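Local coordinates for DUF1780 domain-containing protein (Pseudomonas aeruginosa, PDB 1Y0K) that is of unknown function but belongs to a family of putative endonucleases related to the PD-(D/E)XK nucleases, at residues D28-V33 with F67-V72; R117-L122 with T162-Q167; F144-R149 with V175-A180. All coordinates share one frame; numbering follows the deposited sequence.

Contact 1: D28-V33 with F67-V72; sequences DRERWV and FEVFFV
Phe71 reaches from the strand to the helix with the outer end of its ring, where CZ lies 3.5 Å from CG of Arg29 and CE2 lies 3.6 Å from CG2 of Val33. Placing CG beside the backbone N (chi1 -62°) sends this ring across to the helix. Arg29 lends its methylenes, while a bend at chi3 (49°) turns the guanidinium nearly perpendicular to the ring; NH1 then hydrogen-bonds to the carbonyl O of Leu21. A long aliphatic stem with a polar tip suits this partly exposed edge. Deeper in, Val33 and Val69 lie alongside, their branches running in opposing senses, Val33 CB being 4.0 Å from Val69 CG1, and compact branched side chains fit the close helix-to-sheet spacing. Glu30 lays its CG 4.0 Å from Val69 CB, and its chain, extended beyond CG, holds the carboxylate off the strand. A water spans the distance, 2.7 Å from Glu30 OE2 and 2.8 Å from Val69 O, and Lys26 salt-bridges the same carboxylate oxygen. On the outer side of the helix, Arg31 grips Asp28 OD1 with both NH1 and NH2 from one face of the carboxylate. The 28-33 helical segment runs at 98° to the 67-72 strand segment, an apolar helix-on-sheet layer consistent with the αβββαβ core of PD-(D/E)XK folds; Asp59 and Glu68 come close together, as the superfamily's acidic pair does, a possible but unproven match.

Contact 2: R117-L122 with T162-Q167; sequences RLAPTL and TEYLRQ
The hydroxyl of Tyr164, wedged against Ala119, is held by a hydrogen bond to the backbone O of Gln115, just before the 117-122 segment. Ala119 N is also close to Tyr164 OH, at 3.2 Å, but its N-H points poorly and makes no bond. A tyrosine suits this place because its ring can be buried while its polar end finds that carbonyl in the preceding helix 111-116. Leu122 lies over one face of the ring: its CD1 stands 3.7 Å from the centroid of the Tyr164 ring and only 14° off the normal, a CH-pi contact over the centre. An extended chi2 (176°) pushes this methyl outward from the helix, and the two side chains meet at about a right angle. The methyl of Ala119 instead comes to the ring edge, in plane, with CB 3.4 Å from Tyr164 OH; its small size permits so close an approach. Gln167 closes one end of the contact, its OE1 3.4 Å from CB of Leu122. That oxygen accepts a hydrogen bond from Trp169 NE1, which steadies the amide. Glu163 forms a salt bridge to Arg123, tying the helices together on the partly exposed side. Leu122 and Tyr164 both also rest on Leu172 of strand 171-175, so short helix 162-166 sits beside helix 119-132 in the helical layer on one face of this α/β sheet.

Contact 3: F144-R149 with V175-A180; sequences FVNLKR and VGPTFA
Val145 N donates to Val175 O at 2.8 Å and 163°, joining strands 140-146 and 171-175 in parallel. Around this bond the packing is tight. The same carbonyl lies 3.1 Å from CA of Phe144 in a CA-H...O contact, and Gly176, with no side chain between, brings its CA to 3.3 Å from Val145 O. Phe144 turns its CG opposite the backbone N (chi1 -178°), which lays the ring along the neighbouring segment: CD1 is 4.0 Å from CG1 of Val175, and CZ is 4.0 Å from CD of Pro177. The ring also meets Trp32 edge-to-face on the face of the sheet covered by helix 26-40. Asn146 crosses Pro177 at about a right angle, its OD1 3.3 Å from Pro177 CG, while its ND2 hydrogen-bonds to Ala14 O in helix 3-23; a side-chain amide suits a buried spot because its N-H can be given to that carbonyl. Beyond Asn146 the segments part. Arg149 is exposed and Lys148 partly so, lying against helix 3-23, and their backbone N atoms are hydrogen-bonded to the carboxylate of Asp74. The other segment reverses through Pro177 and Thr178, with Gly176 N bonded to Phe179 O at 2.8 Å. Proline suits the first corner of this type I turn, which links strands 171-175 and 179-185 in a tight beta hairpin of the mixed sheet.

Overall arrangement
All three contacts are largely buried and are built round one mixed sheet. Contacts 1 and 3 lie nearest the middle of the chain, with centres about 13 Å apart, and share neighbouring strands: Phe70 and Val72 are probably hydrogen-bonded through their backbones to Phe144. Contact 2 lies further out, about 17 Å from each of the others by centres. Strand 65-73 separates two helical layers, Val69 and Phe71 facing helix 26-40 while Phe70 and Val72 pack on the 117-122 segment. Chemistry follows position: contact 3 joins backbone pairing to ring packing within the sheet, contact 1 is apolar packing with a water-bridged polar edge, and contact 2 aromatic packing between helices.

Contact 1: D28-V33 with F67-V72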
loop_
_atom_site.group_PDB
_atom_site.type_symbol
_atom_site.label_atom_id
_atom_site.label_comp_id
_atom_site.label_asym_id
_atom_site.label_seq_id
_atom_site.Cartn_x
_atom_site.Cartn_y
_atom_site.Cartn_z
ATOM N N ASP A 28 1.188 1.537 15.613
ATOM C CA ASP A 28 2.444 0.857 15.303
ATOM C C ASP A 28 2.345 0.083 13.974
ATOM O O ASP A 28 3.264 0.124 13.164
ATOM C CB ASP A 28 2.834 -0.079 16.441
ATOM C CG ASP A 28 4.135 -0.814 16.174
ATOM O OD1 ASP A 28 5.207 -0.169 16.241
ATOM O OD2 ASP A 28 4.078 -2.036 15.915
ATOM N N ARG A 29 1.227 -0.604 13.774
ATOM C CA ARG A 29 0.929 -1.324 12.536
ATOM C C ARG A 29 0.967 -0.384 11.330
ATOM O O ARG A 29 1.562 -0.702 10.298
ATOM C CB ARG A 29 -0.471 -1.937 12.651
ATOM C CG ARG A 29 -0.797 -3.044 11.679
ATOM C CD ARG A 29 -1.922 -3.909 12.236
ATOM N NE ARG A 29 -3.046 -3.105 12.706
ATOM C CZ ARG A 29 -3.931 -3.496 13.617
ATOM N NH1 ARG A 29 -3.838 -4.698 14.188
ATOM N NH2 ARG A 29 -4.913 -2.675 13.958
ATOM N N GLU A 30 0.306 0.762 11.465
ATOM C CA GLU A 30 0.235 1.755 10.395
ATOM C C GLU A 30 1.600 2.371 10.111
ATOM O O GLU A 30 1.982 2.527 8.943
ATOM C CB GLU A 30 -0.821 2.818 10.722
ATOM C CG GLU A 30 -2.236 2.265 10.595
ATOM C CD GLU A 30 -3.250 2.942 11.501
ATOM O OE1 GLU A 30 -2.898 3.911 12.215
ATOM O OE2 GLU A 30 -4.414 2.477 11.508
ATOM N N ARG A 31 2.343 2.691 11.169
ATOM C CA ARG A 31 3.705 3.213 11.016
ATOM C C ARG A 31 4.612 2.163 10.360
ATOM O O ARG A 31 5.430 2.485 9.491
ATOM C CB ARG A 31 4.278 3.636 12.368
ATOM C CG ARG A 31 5.501 4.531 12.240
ATOM C CD ARG A 31 6.431 4.401 13.423
ATOM N NE ARG A 31 6.946 3.041 13.490
ATOM C CZ ARG A 31 6.578 2.143 14.389
ATOM N NH1 ARG A 31 7.073 0.917 14.329
ATOM N NH2 ARG A 31 5.721 2.468 15.347
ATOM N N TRP A 32 4.443 0.907 10.756
ATOM C CA TRP A 32 5.228 -0.186 10.198
ATOM C C TRP A 32 5.009 -0.246 8.682
ATOM O O TRP A 32 5.967 -0.372 7.935
ATOM C CB TRP A 32 4.845 -1.509 10.887
ATOM C CG TRP A 32 5.469 -2.779 10.326
ATOM C CD1 TRP A 32 6.595 -3.402 10.771
ATOM C CD2 TRP A 32 4.951 -3.591 9.263
ATOM N NE1 TRP A 32 6.834 -4.546 10.030
ATOM C CE2 TRP A 32 5.835 -4.686 9.101
ATOM C CE3 TRP A 32 3.824 -3.497 8.423
ATOM C CZ2 TRP A 32 5.632 -5.678 8.132
ATOM C CZ3 TRP A 32 3.613 -4.490 7.456
ATOM C CH2 TRP A 32 4.516 -5.570 7.322
ATOM N N VAL A 33 3.758 -0.128 8.233
ATOM C CA VAL A 33 3.466 -0.127 6.787
ATOM C C VAL A 33 4.213 1.016 6.084
ATOM O O VAL A 33 4.840 0.819 5.034
ATOM C CB VAL A 33 1.954 -0.023 6.504
ATOM C CG1 VAL A 33 1.697 0.204 5.020
ATOM C CG2 VAL A 33 1.241 -1.303 6.964
ATOM N N PHE A 67 -0.151 10.019 5.300
ATOM C CA PHE A 67 -0.440 8.640 4.904
ATOM C C PHE A 67 -1.693 8.123 5.574
ATOM O O PHE A 67 -1.755 8.014 6.807
ATOM C CB PHE A 67 0.731 7.716 5.235
ATOM C CG PHE A 67 1.901 7.826 4.287
ATOM C CD1 PHE A 67 1.731 7.660 2.907
ATOM C CD2 PHE A 67 3.173 8.044 4.780
ATOM C CE1 PHE A 67 2.819 7.746 2.034
ATOM C CE2 PHE A 67 4.274 8.107 3.925
ATOM C CZ PHE A 67 4.094 7.969 2.547
ATOM N N GLU A 68 -2.685 7.799 4.737
ATOM C CA GLU A 68 -3.923 7.173 5.163
ATOM C C GLU A 68 -3.780 5.687 4.839
ATOM O O GLU A 68 -3.827 5.283 3.675
ATOM C CB GLU A 68 -5.088 7.818 4.409
ATOM C CG GLU A 68 -6.451 7.137 4.533
ATOM C CD GLU A 68 -7.129 7.391 5.848
ATOM O OE1 GLU A 68 -6.494 7.972 6.769
ATOM O OE2 GLU A 68 -8.321 7.005 5.948
ATOM N N VAL A 69 -3.565 4.895 5.876
ATOM C CA VAL A 69 -3.126 3.504 5.701
ATOM C C VAL A 69 -4.300 2.537 5.806
ATOM O O VAL A 69 -5.099 2.610 6.748
ATOM C CB VAL A 69 -2.042 3.153 6.743
ATOM C CG1 VAL A 69 -1.662 1.669 6.675
ATOM C CG2 VAL A 69 -0.813 4.051 6.520
ATOM N N PHE A 70 -4.421 1.638 4.833
ATOM C CA PHE A 70 -5.448 0.603 4.931
ATOM C C PHE A 70 -4.919 -0.755 4.487
ATOM O O PHE A 70 -3.896 -0.836 3.813
ATOM C CB PHE A 70 -6.729 1.009 4.193
ATOM C CG PHE A 70 -6.589 1.102 2.695
ATOM C CD1 PHE A 70 -7.132 0.109 1.875
ATOM C CD2 PHE A 70 -5.954 2.200 2.100
ATOM C CE1 PHE A 70 -7.044 0.202 0.477
ATOM C CE2 PHE A 70 -5.841 2.297 0.695
ATOM C CZ PHE A 70 -6.382 1.296 -0.114
ATOM N N PHE A 71 -5.614 -1.812 4.902
ATOM C CA PHE A 71 -5.158 -3.182 4.680
ATOM C C PHE A 71 -6.087 -3.920 3.744
ATOM O O PHE A 71 -7.322 -3.870 3.899
ATOM C CB PHE A 71 -5.006 -3.915 6.013
ATOM C CG PHE A 71 -3.985 -3.286 6.915
ATOM C CD1 PHE A 71 -4.323 -2.191 7.718
ATOM C CD2 PHE A 71 -2.680 -3.773 6.951
ATOM C CE1 PHE A 71 -3.362 -1.579 8.537
ATOM C CE2 PHE A 71 -1.719 -3.176 7.772
ATOM C CZ PHE A 71 -2.071 -2.078 8.566
ATOM N N VAL A 72 -5.478 -4.570 2.756
ATOM C CA VAL A 72 -6.180 -5.354 1.739
ATOM C C VAL A 72 -5.715 -6.795 1.911
ATOM O O VAL A 72 -4.650 -7.179 1.431
ATOM C CB VAL A 72 -5.881 -4.835 0.313
ATOM C CG1 VAL A 72 -6.653 -5.650 -0.745
ATOM C CG2 VAL A 72 -6.238 -3.348 0.197
HETATM O O HOH W 1 -5.903 1.929 9.315
#

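Contact 2: R117-L122 with T162-Q167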
loop_
_atom_site.group_PDB
_atom_site.type_symbol
_atom_site.label_atom_id
_atom_site.label_comp_id
_atom_site.label_asym_id
_atom_site.label_seq_id
_atom_site.Cartn_x
_atom_site.Cartn_y
_atom_site.Cartn_z
ATOM N N ARG A 117 -8.733 -4.898 -6.159
ATOM C CA ARG A 117 -8.953 -5.356 -4.792
ATOM C C ARG A 117 -9.036 -4.202 -3.785
ATOM O O ARG A 117 -9.548 -4.380 -2.677
ATOM C CB ARG A 117 -7.868 -6.337 -4.348
ATOM C CG ARG A 117 -7.897 -7.685 -5.054
ATOM C CD ARG A 117 -9.143 -8.494 -4.710
ATOM N NE ARG A 117 -9.074 -9.843 -5.280
ATOM C CZ ARG A 117 -8.741 -10.924 -4.589
ATOM N NH1 ARG A 117 -8.449 -10.830 -3.293
ATOM N NH2 ARG A 117 -8.692 -12.108 -5.191
ATOM N N LEU A 118 -8.514 -3.037 -4.173
ATOM C CA LEU A 118 -8.536 -1.857 -3.308
ATOM C C LEU A 118 -9.898 -1.167 -3.319
ATOM O O LEU A 118 -10.184 -0.323 -2.454
ATOM C CB LEU A 118 -7.485 -0.852 -3.771
ATOM C CG LEU A 118 -6.011 -1.005 -3.385
ATOM C CD1 LEU A 118 -5.500 -2.413 -3.493
ATOM C CD2 LEU A 118 -5.164 -0.034 -4.243
ATOM N N ALA A 119 -10.726 -1.505 -4.302
ATOM C CA ALA A 119 -11.916 -0.691 -4.582
ATOM C C ALA A 119 -12.943 -0.650 -3.440
ATOM O O ALA A 119 -13.415 0.432 -3.085
ATOM C CB ALA A 119 -12.564 -1.111 -5.900
ATOM N N PRO A 120 -13.305 -1.815 -2.866
ATOM C CA PRO A 120 -14.327 -1.772 -1.812
ATOM C C PRO A 120 -13.994 -0.797 -0.679
ATOM O O PRO A 120 -14.833 0.029 -0.299
ATOM C CB PRO A 120 -14.378 -3.223 -1.330
ATOM C CG PRO A 120 -14.035 -4.005 -2.586
ATOM C CD PRO A 120 -12.891 -3.207 -3.149
ATOM N N THR A 121 -12.767 -0.866 -0.167
ATOM C CA THR A 121 -12.361 0.004 0.933
ATOM C C THR A 121 -12.244 1.458 0.480
ATOM O O THR A 121 -12.703 2.366 1.177
ATOM C CB THR A 121 -11.050 -0.511 1.577
ATOM O OG1 THR A 121 -11.319 -1.778 2.185
ATOM C CG2 THR A 121 -10.562 0.436 2.658
ATOM N N LEU A 122 -11.641 1.680 -0.686
ATOM C CA LEU A 122 -11.515 3.048 -1.200
ATOM C C LEU A 122 -12.874 3.722 -1.426
ATOM O O LEU A 122 -13.023 4.908 -1.131
ATOM C CB LEU A 122 -10.639 3.110 -2.444
ATOM C CG LEU A 122 -9.136 2.925 -2.148
ATOM C CD1 LEU A 122 -8.353 2.910 -3.437
ATOM C CD2 LEU A 122 -8.586 4.042 -1.228
ATOM N N THR A 162 -8.255 4.953 -12.827
ATOM C CA THR A 162 -9.236 6.023 -13.086
ATOM C C THR A 162 -10.279 6.203 -11.976
ATOM O O THR A 162 -10.612 7.331 -11.609
ATOM C CB THR A 162 -9.943 5.834 -14.442
ATOM O OG1 THR A 162 -10.650 4.594 -14.438
ATOM C CG2 THR A 162 -8.924 5.828 -15.596
ATOM N N GLU A 163 -10.795 5.098 -11.441
ATOM C CA GLU A 163 -11.804 5.199 -10.394
ATOM C C GLU A 163 -11.202 5.879 -9.173
ATOM O O GLU A 163 -11.855 6.680 -8.512
ATOM C CB GLU A 163 -12.382 3.836 -10.011
ATOM C CG GLU A 163 -13.581 3.966 -9.066
ATOM C CD GLU A 163 -14.128 2.650 -8.535
ATOM O OE1 GLU A 163 -13.875 1.580 -9.123
ATOM O OE2 GLU A 163 -14.833 2.700 -7.512
ATOM N N TYR A 164 -9.946 5.560 -8.880
ATOM C CA TYR A 164 -9.324 6.068 -7.663
ATOM C C TYR A 164 -8.893 7.523 -7.837
ATOM O O TYR A 164 -8.997 8.323 -6.905
ATOM C CB TYR A 164 -8.155 5.170 -7.229
ATOM C CG TYR A 164 -8.512 3.691 -7.148
ATOM C CD1 TYR A 164 -9.808 3.263 -6.782
ATOM C CD2 TYR A 164 -7.573 2.721 -7.451
ATOM C CE1 TYR A 164 -10.130 1.904 -6.719
ATOM C CE2 TYR A 164 -7.886 1.360 -7.387
ATOM C CZ TYR A 164 -9.160 0.962 -7.031
ATOM O OH TYR A 164 -9.443 -0.383 -6.983
ATOM N N LEU A 165 -8.429 7.859 -9.035
ATOM C CA LEU A 165 -8.186 9.264 -9.402
ATOM C C LEU A 165 -9.451 10.100 -9.197
ATOM O O LEU A 165 -9.406 11.169 -8.584
ATOM C CB LEU A 165 -7.711 9.380 -10.846
ATOM C CG LEU A 165 -6.248 9.037 -11.152
ATOM C CD1 LEU A 165 -6.060 8.780 -12.641
ATOM C CD2 LEU A 165 -5.337 10.165 -10.676
ATOM N N ARG A 166 -10.582 9.594 -9.687
ATOM C CA ARG A 166 -11.864 10.297 -9.555
ATOM C C ARG A 166 -12.332 10.498 -8.099
ATOM O O ARG A 166 -13.114 11.405 -7.818
ATOM C CB ARG A 166 -12.954 9.625 -10.411
ATOM C CG ARG A 166 -12.770 9.880 -11.914
ATOM C CD ARG A 166 -14.058 9.664 -12.704
ATOM N NE ARG A 166 -14.415 8.251 -12.795
ATOM C CZ ARG A 166 -14.009 7.428 -13.760
ATOM N NH1 ARG A 166 -13.228 7.867 -14.744
ATOM N NH2 ARG A 166 -14.386 6.155 -13.739
ATOM N N GLN A 167 -11.846 9.672 -7.175
ATOM C CA GLN A 167 -12.208 9.797 -5.748
ATOM C C GLN A 167 -11.551 11.001 -5.056
ATOM O O GLN A 167 -11.961 11.395 -3.949
ATOM C CB GLN A 167 -11.909 8.492 -4.993
ATOM C CG GLN A 167 -12.848 7.332 -5.364
ATOM C CD GLN A 167 -12.354 5.976 -4.882
ATOM O OE1 GLN A 167 -11.183 5.818 -4.502
ATOM N NE2 GLN A 167 -13.252 4.979 -4.896
#

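Contact 3: F144-R149 with V175-A180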
loop_
_atom_site.group_PDB
_atom_site.type_symbol
_atom_site.label_atom_id
_atom_site.label_comp_id
_atom_site.label_asym_id
_atom_site.label_seq_id
_atom_site.Cartn_x
_atom_site.Cartn_y
_atom_site.Cartn_z
ATOM N N PHE A 144 -1.607 -1.624 2.332
ATOM C CA PHE A 144 -0.763 -2.809 2.531
ATOM C C PHE A 144 -1.546 -4.011 2.010
ATOM O O PHE A 144 -2.607 -4.355 2.541
ATOM C CB PHE A 144 -0.360 -3.005 3.994
ATOM C CG PHE A 144 0.541 -4.192 4.199
ATOM C CD1 PHE A 144 1.914 -4.062 4.008
ATOM C CD2 PHE A 144 0.018 -5.434 4.551
ATOM C CE1 PHE A 144 2.767 -5.158 4.171
ATOM C CE2 PHE A 144 0.872 -6.540 4.720
ATOM C CZ PHE A 144 2.242 -6.393 4.523
ATOM N N VAL A 145 -1.037 -4.593 0.931
ATOM C CA VAL A 145 -1.720 -5.645 0.203
ATOM C C VAL A 145 -1.016 -6.992 0.439
ATOM O O VAL A 145 0.166 -7.165 0.113
ATOM C CB VAL A 145 -1.801 -5.323 -1.317
ATOM C CG1 VAL A 145 -2.664 -6.372 -2.040
ATOM C CG2 VAL A 145 -2.381 -3.936 -1.545
ATOM N N ASN A 146 -1.761 -7.946 0.990
ATOM C CA ASN A 146 -1.203 -9.243 1.347
ATOM C C ASN A 146 -2.271 -10.329 1.256
ATOM O O ASN A 146 -3.131 -10.436 2.117
ATOM C CB ASN A 146 -0.584 -9.203 2.748
ATOM C CG ASN A 146 0.140 -10.489 3.094
ATOM O OD1 ASN A 146 0.921 -11.008 2.290
ATOM N ND2 ASN A 146 -0.130 -11.019 4.280
ATOM N N LEU A 147 -2.193 -11.123 0.196
ATOM C CA LEU A 147 -3.207 -12.131 -0.099
ATOM C C LEU A 147 -2.566 -13.497 0.006
ATOM O O LEU A 147 -1.564 -13.750 -0.652
ATOM C CB LEU A 147 -3.767 -11.928 -1.514
ATOM C CG LEU A 147 -4.269 -10.522 -1.891
ATOM C CD1 LEU A 147 -4.621 -10.443 -3.371
ATOM C CD2 LEU A 147 -5.459 -10.094 -1.032
ATOM N N LYS A 148 -3.127 -14.377 0.831
ATOM C CA LYS A 148 -2.596 -15.734 0.923
ATOM C C LYS A 148 -2.969 -16.547 -0.329
ATOM O O LYS A 148 -2.226 -17.447 -0.731
ATOM C CB LYS A 148 -3.062 -16.431 2.209
ATOM C CG LYS A 148 -2.374 -17.777 2.462
ATOM C CD LYS A 148 -2.748 -18.403 3.800
ATOM C CE LYS A 148 -2.249 -19.842 3.919
ATOM N NZ LYS A 148 -2.780 -20.773 2.875
ATOM N N ARG A 149 -4.095 -16.203 -0.953
ATOM C CA ARG A 149 -4.629 -16.963 -2.092
ATOM C C ARG A 149 -4.104 -16.495 -3.457
ATOM O O ARG A 149 -4.352 -17.145 -4.482
ATOM C CB ARG A 149 -6.169 -16.934 -2.099
ATOM C CG ARG A 149 -6.847 -17.295 -0.771
ATOM C CD ARG A 149 -6.652 -18.752 -0.395
ATOM N NE ARG A 149 -7.476 -19.109 0.758
ATOM C CZ ARG A 149 -7.024 -19.236 2.005
ATOM N NH1 ARG A 149 -5.736 -19.056 2.282
ATOM N NH2 ARG A 149 -7.867 -19.558 2.979
ATOM N N VAL A 175 1.849 -1.335 -1.073
ATOM C CA VAL A 175 3.035 -2.076 -0.650
ATOM C C VAL A 175 2.582 -3.425 -0.104
ATOM O O VAL A 175 1.520 -3.538 0.490
ATOM C CB VAL A 175 3.881 -1.289 0.392
ATOM C CG1 VAL A 175 3.106 -1.061 1.701
ATOM C CG2 VAL A 175 5.221 -2.013 0.678
ATOM N N GLY A 176 3.387 -4.454 -0.337
ATOM C CA GLY A 176 3.138 -5.760 0.256
ATOM C C GLY A 176 4.456 -6.494 0.359
ATOM O O GLY A 176 5.496 -5.947 0.021
ATOM N N PRO A 177 4.423 -7.748 0.828
ATOM C CA PRO A 177 5.682 -8.474 0.949
ATOM C C PRO A 177 6.417 -8.634 -0.388
ATOM O O PRO A 177 7.651 -8.719 -0.405
ATOM C CB PRO A 177 5.254 -9.829 1.539
ATOM C CG PRO A 177 3.911 -9.538 2.219
ATOM C CD PRO A 177 3.268 -8.525 1.309
ATOM N N THR A 178 5.689 -8.633 -1.504
ATOM C CA THR A 178 6.331 -8.893 -2.803
ATOM C C THR A 178 6.682 -7.661 -3.634
ATOM O O THR A 178 7.467 -7.766 -4.573
ATOM C CB THR A 178 5.489 -9.824 -3.693
ATOM O OG1 THR A 178 4.225 -9.205 -3.966
ATOM C CG2 THR A 178 5.254 -11.168 -2.989
ATOM N N PHE A 179 6.100 -6.504 -3.317
ATOM C CA PHE A 179 6.273 -5.342 -4.199
ATOM C C PHE A 179 5.803 -4.045 -3.561
ATOM O O PHE A 179 5.125 -4.061 -2.540
ATOM C CB PHE A 179 5.515 -5.555 -5.516
ATOM C CG PHE A 179 4.051 -5.210 -5.435
ATOM C CD1 PHE A 179 3.582 -4.012 -5.974
ATOM C CD2 PHE A 179 3.157 -6.060 -4.796
ATOM C CE1 PHE A 179 2.233 -3.675 -5.896
ATOM C CE2 PHE A 179 1.790 -5.732 -4.709
ATOM C CZ PHE A 179 1.335 -4.537 -5.259
ATOM N N ALA A 180 6.180 -2.929 -4.183
ATOM C CA ALA A 180 5.608 -1.615 -3.871
ATOM C C ALA A 180 5.420 -0.852 -5.175
ATOM O O ALA A 180 6.167 -1.046 -6.145
ATOM C CB ALA A 180 6.504 -0.855 -2.928
#